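Endoglucanase (Clostridium thermocellum, PDB 2C4X) probably hydrolyses cellulose within the cellulosome; this C-terminal piece pairs a PKD domain with CBM44, a carbohydrate-binding module that recognises beta-glucan chains and xyloglucan. Local coordinates at residues T40-Y52 against S56-P68. The protein carries 1 engineered substitution. Residues are numbered along the deposited sequence; the frame is centred on the assembly and turned at random.
Sequences TIAYYVWDFGDGY and STTPTITYKYKNP. Engineered in segment 40-52: Val45 (natural residue Ala).
Phe48 and Tyr63 stack face to face, their planes only 2° apart and their centroids 3.9 Å from each other. Two flat rings can lie parallel at this distance, each with the other's CB over its face. Tyrosine suits position 63 because its ring stacks while its hydroxyl reaches Asp50; CG lies anti to the backbone N (chi1 -164°), which carries the ring across to Phe48. Further along, two aliphatic groups cover aromatic faces. Branched Ile61 puts CG2 over the indole, 3.7 Å from the centroid of the Trp46 five-membered ring, while also meeting the edge of Phe48. Pro59, itself a compact ring, lays CA and CB on the Tyr44 ring, CA 3.7 Å from its centroid. The other face of Tyr44 carries Ile41 CG2, so the phenol is held between two aliphatic residues.

Polar bonds fix the ends. Tyr63 OH donates to the syn lone pair of Asp50 OD2 at 2.5 Å, with carboxylate and ring planes 70° apart; Asp50 OD1 takes the Tyr52 N-H from above the carboxylate plane in an Asx turn, so one acid ties the turn to the facing strand. Tyr65 OH reaches a lone pair of Phe48 O at 2.7 Å, in the carbonyl plane. At the far end Tyr44 and Ser56 form an antiparallel hydrogen-bonded pair, Tyr44 N to Ser56 O being 2.8 Å. Between these ends, a water accepts from Trp46 NE1 at 2.7 Å and donates to Thr58 O, satisfying the indole N-H.

Strand 53-56 finishes the sheet containing 41-47, whereas 60-63 edges the facing sheet, next to 27-30. The contact is mainly packing between the two sheets of the PKD domain's immunoglobulin-like beta-sandwich, with one in-sheet pair at the end where residues 57-59 carry the chain across.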
loop_
_atom_site.group_PDB
_atom_site.type_symbol
_atom_site.label_atom_id
_atom_site.label_comp_id
_atom_site.label_asym_id
_atom_site.label_seq_id
_atom_site.Cartn_x
_atom_site.Cartn_y
_atom_site.Cartn_z
ATOM N N THR A 40 -33.400 5.051 26.316
ATOM C CA THR A 40 -32.020 4.673 26.589
ATOM C C THR A 40 -31.588 3.532 25.668
ATOM O O THR A 40 -32.424 2.793 25.151
ATOM C CB THR A 40 -31.818 4.248 28.069
ATOM O OG1 THR A 40 -32.712 3.176 28.385
ATOM C CG2 THR A 40 -32.100 5.418 29.027
ATOM N N ILE A 41 -30.284 3.393 25.454
ATOM C CA ILE A 41 -29.768 2.272 24.679
ATOM C C ILE A 41 -29.645 1.067 25.602
ATOM O O ILE A 41 -29.049 1.168 26.678
ATOM C CB ILE A 41 -28.411 2.599 24.019
ATOM C CG1 ILE A 41 -28.601 3.657 22.929
ATOM C CG2 ILE A 41 -27.751 1.310 23.448
ATOM C CD1 ILE A 41 -27.316 4.331 22.501
ATOM N N ALA A 42 -30.240 -0.054 25.197
ATOM C CA ALA A 42 -30.180 -1.293 25.975
ATOM C C ALA A 42 -28.903 -2.083 25.695
ATOM O O ALA A 42 -28.283 -2.617 26.618
ATOM C CB ALA A 42 -31.407 -2.152 25.719
ATOM N N TYR A 43 -28.501 -2.165 24.428
ATOM C CA TYR A 43 -27.290 -2.899 24.099
ATOM C C TYR A 43 -26.677 -2.523 22.746
ATOM O O TYR A 43 -27.295 -1.836 21.914
ATOM C CB TYR A 43 -27.473 -4.425 24.265
ATOM C CG TYR A 43 -28.673 -4.998 23.559
ATOM C CD1 TYR A 43 -28.594 -5.368 22.218
ATOM C CD2 TYR A 43 -29.888 -5.170 24.226
ATOM C CE1 TYR A 43 -29.695 -5.902 21.552
ATOM C CE2 TYR A 43 -30.998 -5.688 23.575
ATOM C CZ TYR A 43 -30.891 -6.061 22.233
ATOM O OH TYR A 43 -31.971 -6.584 21.556
ATOM N N TYR A 44 -25.431 -2.950 22.588
ATOM C CA TYR A 44 -24.613 -2.694 21.415
ATOM C C TYR A 44 -24.211 -4.053 20.888
ATOM O O TYR A 44 -23.660 -4.865 21.640
ATOM C CB TYR A 44 -23.346 -1.923 21.818
ATOM C CG TYR A 44 -23.614 -0.605 22.510
ATOM C CD1 TYR A 44 -23.940 -0.563 23.874
ATOM C CD2 TYR A 44 -23.544 0.604 21.807
ATOM C CE1 TYR A 44 -24.201 0.623 24.502
ATOM C CE2 TYR A 44 -23.797 1.802 22.432
ATOM C CZ TYR A 44 -24.130 1.806 23.785
ATOM O OH TYR A 44 -24.380 2.992 24.430
ATOM N N VAL A 45 -24.486 -4.306 19.611
ATOM C CA VAL A 45 -24.146 -5.580 18.977
ATOM C C VAL A 45 -23.154 -5.290 17.841
ATOM O O VAL A 45 -23.412 -4.436 16.996
ATOM C CB VAL A 45 -25.404 -6.309 18.438
ATOM C CG1 VAL A 45 -25.023 -7.613 17.714
ATOM C CG2 VAL A 45 -26.390 -6.606 19.578
ATOM N N TRP A 46 -22.024 -5.989 17.855
ATOM C CA TRP A 46 -20.925 -5.754 16.915
ATOM C C TRP A 46 -20.689 -6.968 16.029
ATOM O O TRP A 46 -20.673 -8.104 16.519
ATOM C CB TRP A 46 -19.631 -5.505 17.685
ATOM C CG TRP A 46 -19.657 -4.320 18.604
ATOM C CD1 TRP A 46 -20.030 -4.305 19.920
ATOM C CD2 TRP A 46 -19.263 -2.985 18.282
ATOM N NE1 TRP A 46 -19.906 -3.035 20.434
ATOM C CE2 TRP A 46 -19.447 -2.202 19.450
ATOM C CE3 TRP A 46 -18.805 -2.362 17.109
ATOM C CZ2 TRP A 46 -19.155 -0.836 19.492
ATOM C CZ3 TRP A 46 -18.520 -1.003 17.147
ATOM C CH2 TRP A 46 -18.699 -0.253 18.336
ATOM N N ASP A 47 -20.493 -6.721 14.733
ATOM C CA ASP A 47 -20.035 -7.747 13.808
ATOM C C ASP A 47 -18.685 -7.234 13.316
ATOM O O ASP A 47 -18.611 -6.188 12.673
ATOM C CB ASP A 47 -21.036 -7.938 12.657
ATOM C CG ASP A 47 -20.605 -9.010 11.664
ATOM O OD1 ASP A 47 -19.397 -9.177 11.400
ATOM O OD2 ASP A 47 -21.490 -9.693 11.118
ATOM N N PHE A 48 -17.622 -7.968 13.639
ATOM C CA PHE A 48 -16.256 -7.505 13.375
ATOM C C PHE A 48 -15.791 -7.783 11.937
ATOM O O PHE A 48 -14.727 -7.321 11.525
ATOM C CB PHE A 48 -15.297 -8.060 14.445
ATOM C CG PHE A 48 -15.618 -7.568 15.831
ATOM C CD1 PHE A 48 -15.328 -6.247 16.197
ATOM C CD2 PHE A 48 -16.245 -8.405 16.756
ATOM C CE1 PHE A 48 -15.648 -5.774 17.462
ATOM C CE2 PHE A 48 -16.572 -7.931 18.032
ATOM C CZ PHE A 48 -16.256 -6.611 18.377
ATOM N N GLY A 49 -16.636 -8.482 11.174
ATOM C CA GLY A 49 -16.397 -8.748 9.760
ATOM C C GLY A 49 -15.506 -9.935 9.442
ATOM O O GLY A 49 -15.241 -10.200 8.274
ATOM N N ASP A 50 -15.060 -10.656 10.468
ATOM C CA ASP A 50 -14.115 -11.763 10.296
ATOM C C ASP A 50 -14.717 -13.133 10.657
ATOM O O ASP A 50 -14.027 -14.154 10.585
ATOM C CB ASP A 50 -12.848 -11.497 11.130
ATOM C CG ASP A 50 -13.133 -11.442 12.645
ATOM O OD1 ASP A 50 -14.318 -11.435 13.056
ATOM O OD2 ASP A 50 -12.164 -11.410 13.432
ATOM N N GLY A 51 -15.999 -13.154 11.028
ATOM C CA GLY A 51 -16.642 -14.373 11.527
ATOM C C GLY A 51 -17.089 -14.290 12.984
ATOM O O GLY A 51 -17.926 -15.072 13.421
ATOM N N TYR A 52 -16.525 -13.342 13.734
ATOM C CA TYR A 52 -16.856 -13.152 15.149
ATOM C C TYR A 52 -17.795 -11.963 15.357
ATOM O O TYR A 52 -17.795 -11.000 14.586
ATOM C CB TYR A 52 -15.590 -12.945 15.997
ATOM C CG TYR A 52 -14.878 -14.210 16.475
ATOM C CD1 TYR A 52 -13.560 -14.153 16.954
ATOM C CD2 TYR A 52 -15.518 -15.450 16.466
ATOM C CE1 TYR A 52 -12.904 -15.288 17.408
ATOM C CE2 TYR A 52 -14.866 -16.600 16.920
ATOM C CZ TYR A 52 -13.562 -16.507 17.388
ATOM O OH TYR A 52 -12.925 -17.642 17.832
ATOM N N SER A 56 -22.302 -5.777 24.042
ATOM C CA SER A 56 -22.064 -5.137 25.326
ATOM C C SER A 56 -23.252 -4.264 25.719
ATOM O O SER A 56 -24.009 -3.819 24.855
ATOM C CB SER A 56 -20.793 -4.289 25.284
ATOM O OG SER A 56 -20.542 -3.754 26.580
ATOM N N THR A 57 -23.417 -4.033 27.023
ATOM C CA THR A 57 -24.406 -3.068 27.501
ATOM C C THR A 57 -23.766 -1.679 27.649
ATOM O O THR A 57 -24.448 -0.696 27.961
ATOM C CB THR A 57 -25.073 -3.506 28.837
ATOM O OG1 THR A 57 -24.062 -3.735 29.823
ATOM C CG2 THR A 57 -25.894 -4.785 28.648
ATOM N N THR A 58 -22.454 -1.614 27.424
ATOM C CA THR A 58 -21.701 -0.356 27.455
ATOM C C THR A 58 -21.102 -0.069 26.065
ATOM O O THR A 58 -20.891 -0.994 25.295
ATOM C CB THR A 58 -20.595 -0.386 28.534
ATOM O OG1 THR A 58 -19.686 -1.454 28.253
ATOM C CG2 THR A 58 -21.186 -0.570 29.938
ATOM N N PRO A 59 -20.844 1.218 25.741
ATOM C CA PRO A 59 -20.488 1.575 24.357
ATOM C C PRO A 59 -19.062 1.283 23.845
ATOM O O PRO A 59 -18.792 1.497 22.662
ATOM C CB PRO A 59 -20.787 3.082 24.288
ATOM C CG PRO A 59 -20.796 3.570 25.676
ATOM C CD PRO A 59 -20.908 2.402 26.623
ATOM N N THR A 60 -18.155 0.800 24.684
ATOM C CA THR A 60 -16.840 0.428 24.151
ATOM C C THR A 60 -16.601 -1.088 24.164
ATOM O O THR A 60 -17.222 -1.829 24.925
ATOM C CB THR A 60 -15.659 1.172 24.828
ATOM O OG1 THR A 60 -15.406 0.593 26.109
ATOM C CG2 THR A 60 -15.944 2.676 24.976
ATOM N N ILE A 61 -15.709 -1.537 23.286
ATOM C CA ILE A 61 -15.329 -2.938 23.193
ATOM C C ILE A 61 -13.937 -2.957 22.569
ATOM O O ILE A 61 -13.592 -2.077 21.780
ATOM C CB ILE A 61 -16.367 -3.796 22.378
ATOM C CG1 ILE A 61 -16.180 -5.299 22.665
ATOM C CG2 ILE A 61 -16.307 -3.492 20.858
ATOM C CD1 ILE A 61 -17.416 -6.185 22.389
ATOM N N THR A 62 -13.126 -3.929 22.954
ATOM C CA THR A 62 -11.813 -4.088 22.348
ATOM C C THR A 62 -11.751 -5.410 21.585
ATOM O O THR A 62 -12.418 -6.389 21.956
ATOM C CB THR A 62 -10.641 -3.908 23.383
ATOM O OG1 THR A 62 -9.383 -3.923 22.699
ATOM C CG2 THR A 62 -10.646 -5.003 24.445
ATOM N N TYR A 63 -10.963 -5.420 20.514
ATOM C CA TYR A 63 -10.924 -6.532 19.575
ATOM C C TYR A 63 -9.563 -6.634 18.868
ATOM O O TYR A 63 -8.906 -5.622 18.635
ATOM C CB TYR A 63 -12.061 -6.398 18.540
ATOM C CG TYR A 63 -12.312 -7.684 17.801
ATOM C CD1 TYR A 63 -12.939 -8.754 18.437
ATOM C CD2 TYR A 63 -11.875 -7.858 16.485
ATOM C CE1 TYR A 63 -13.142 -9.951 17.789
ATOM C CE2 TYR A 63 -12.081 -9.059 15.818
ATOM C CZ TYR A 63 -12.715 -10.100 16.475
ATOM O OH TYR A 63 -12.919 -11.309 15.848
ATOM N N LYS A 64 -9.165 -7.860 18.523
ATOM C CA LYS A 64 -7.922 -8.135 17.800
ATOM C C LYS A 64 -8.216 -8.956 16.552
ATOM O O LYS A 64 -8.963 -9.933 16.615
ATOM C CB LYS A 64 -6.954 -8.942 18.680
ATOM C CG LYS A 64 -6.536 -8.270 19.965
ATOM C CD LYS A 64 -5.634 -9.170 20.807
ATOM C CE LYS A 64 -6.438 -9.982 21.796
ATOM N NZ LYS A 64 -5.563 -10.759 22.752
ATOM N N TYR A 65 -7.623 -8.567 15.423
ATOM C CA TYR A 65 -7.748 -9.338 14.185
ATOM C C TYR A 65 -6.497 -10.184 13.992
ATOM O O TYR A 65 -5.371 -9.702 14.159
ATOM C CB TYR A 65 -7.950 -8.418 12.980
ATOM C CG TYR A 65 -9.281 -7.707 12.962
ATOM C CD1 TYR A 65 -10.400 -8.308 12.379
ATOM C CD2 TYR A 65 -9.427 -6.446 13.538
ATOM C CE1 TYR A 65 -11.637 -7.655 12.351
ATOM C CE2 TYR A 65 -10.665 -5.779 13.519
ATOM C CZ TYR A 65 -11.761 -6.398 12.920
ATOM O OH TYR A 65 -12.984 -5.769 12.884
ATOM N N LYS A 66 -6.690 -11.452 13.658
ATOM C CA LYS A 66 -5.541 -12.344 13.543
ATOM C C LYS A 66 -4.883 -12.271 12.178
ATOM O O LYS A 66 -3.679 -12.470 12.071
ATOM C CB LYS A 66 -5.916 -13.779 13.927
ATOM C CG LYS A 66 -6.169 -14.734 12.798
ATOM C CD LYS A 66 -5.964 -16.154 13.276
ATOM C CE LYS A 66 -6.595 -17.167 12.326
ATOM N NZ LYS A 66 -8.088 -17.002 12.190
ATOM N N ASN A 67 -5.670 -11.977 11.140
ATOM C CA ASN A 67 -5.151 -11.918 9.777
ATOM C C ASN A 67 -5.263 -10.520 9.192
ATOM O O ASN A 67 -6.169 -9.754 9.572
ATOM C CB ASN A 67 -5.867 -12.930 8.874
ATOM C CG ASN A 67 -5.556 -14.364 9.249
ATOM O OD1 ASN A 67 -6.458 -15.179 9.447
ATOM N ND2 ASN A 67 -4.278 -14.677 9.353
ATOM N N PRO A 68 -4.342 -10.169 8.280
ATOM C CA PRO A 68 -4.489 -8.874 7.607
ATOM C C PRO A 68 -5.705 -8.852 6.672
ATOM O O PRO A 68 -6.198 -9.906 6.257
ATOM C CB PRO A 68 -3.181 -8.710 6.817
ATOM C CG PRO A 68 -2.575 -10.058 6.736
ATOM C CD PRO A 68 -3.129 -10.903 7.851
HETATM O O HOH W 1 -26.869 0.442 28.005
HETATM O O HOH W 2 -19.797 -2.008 22.923
HETATM O O HOH W 3 -9.795 -12.315 13.349
#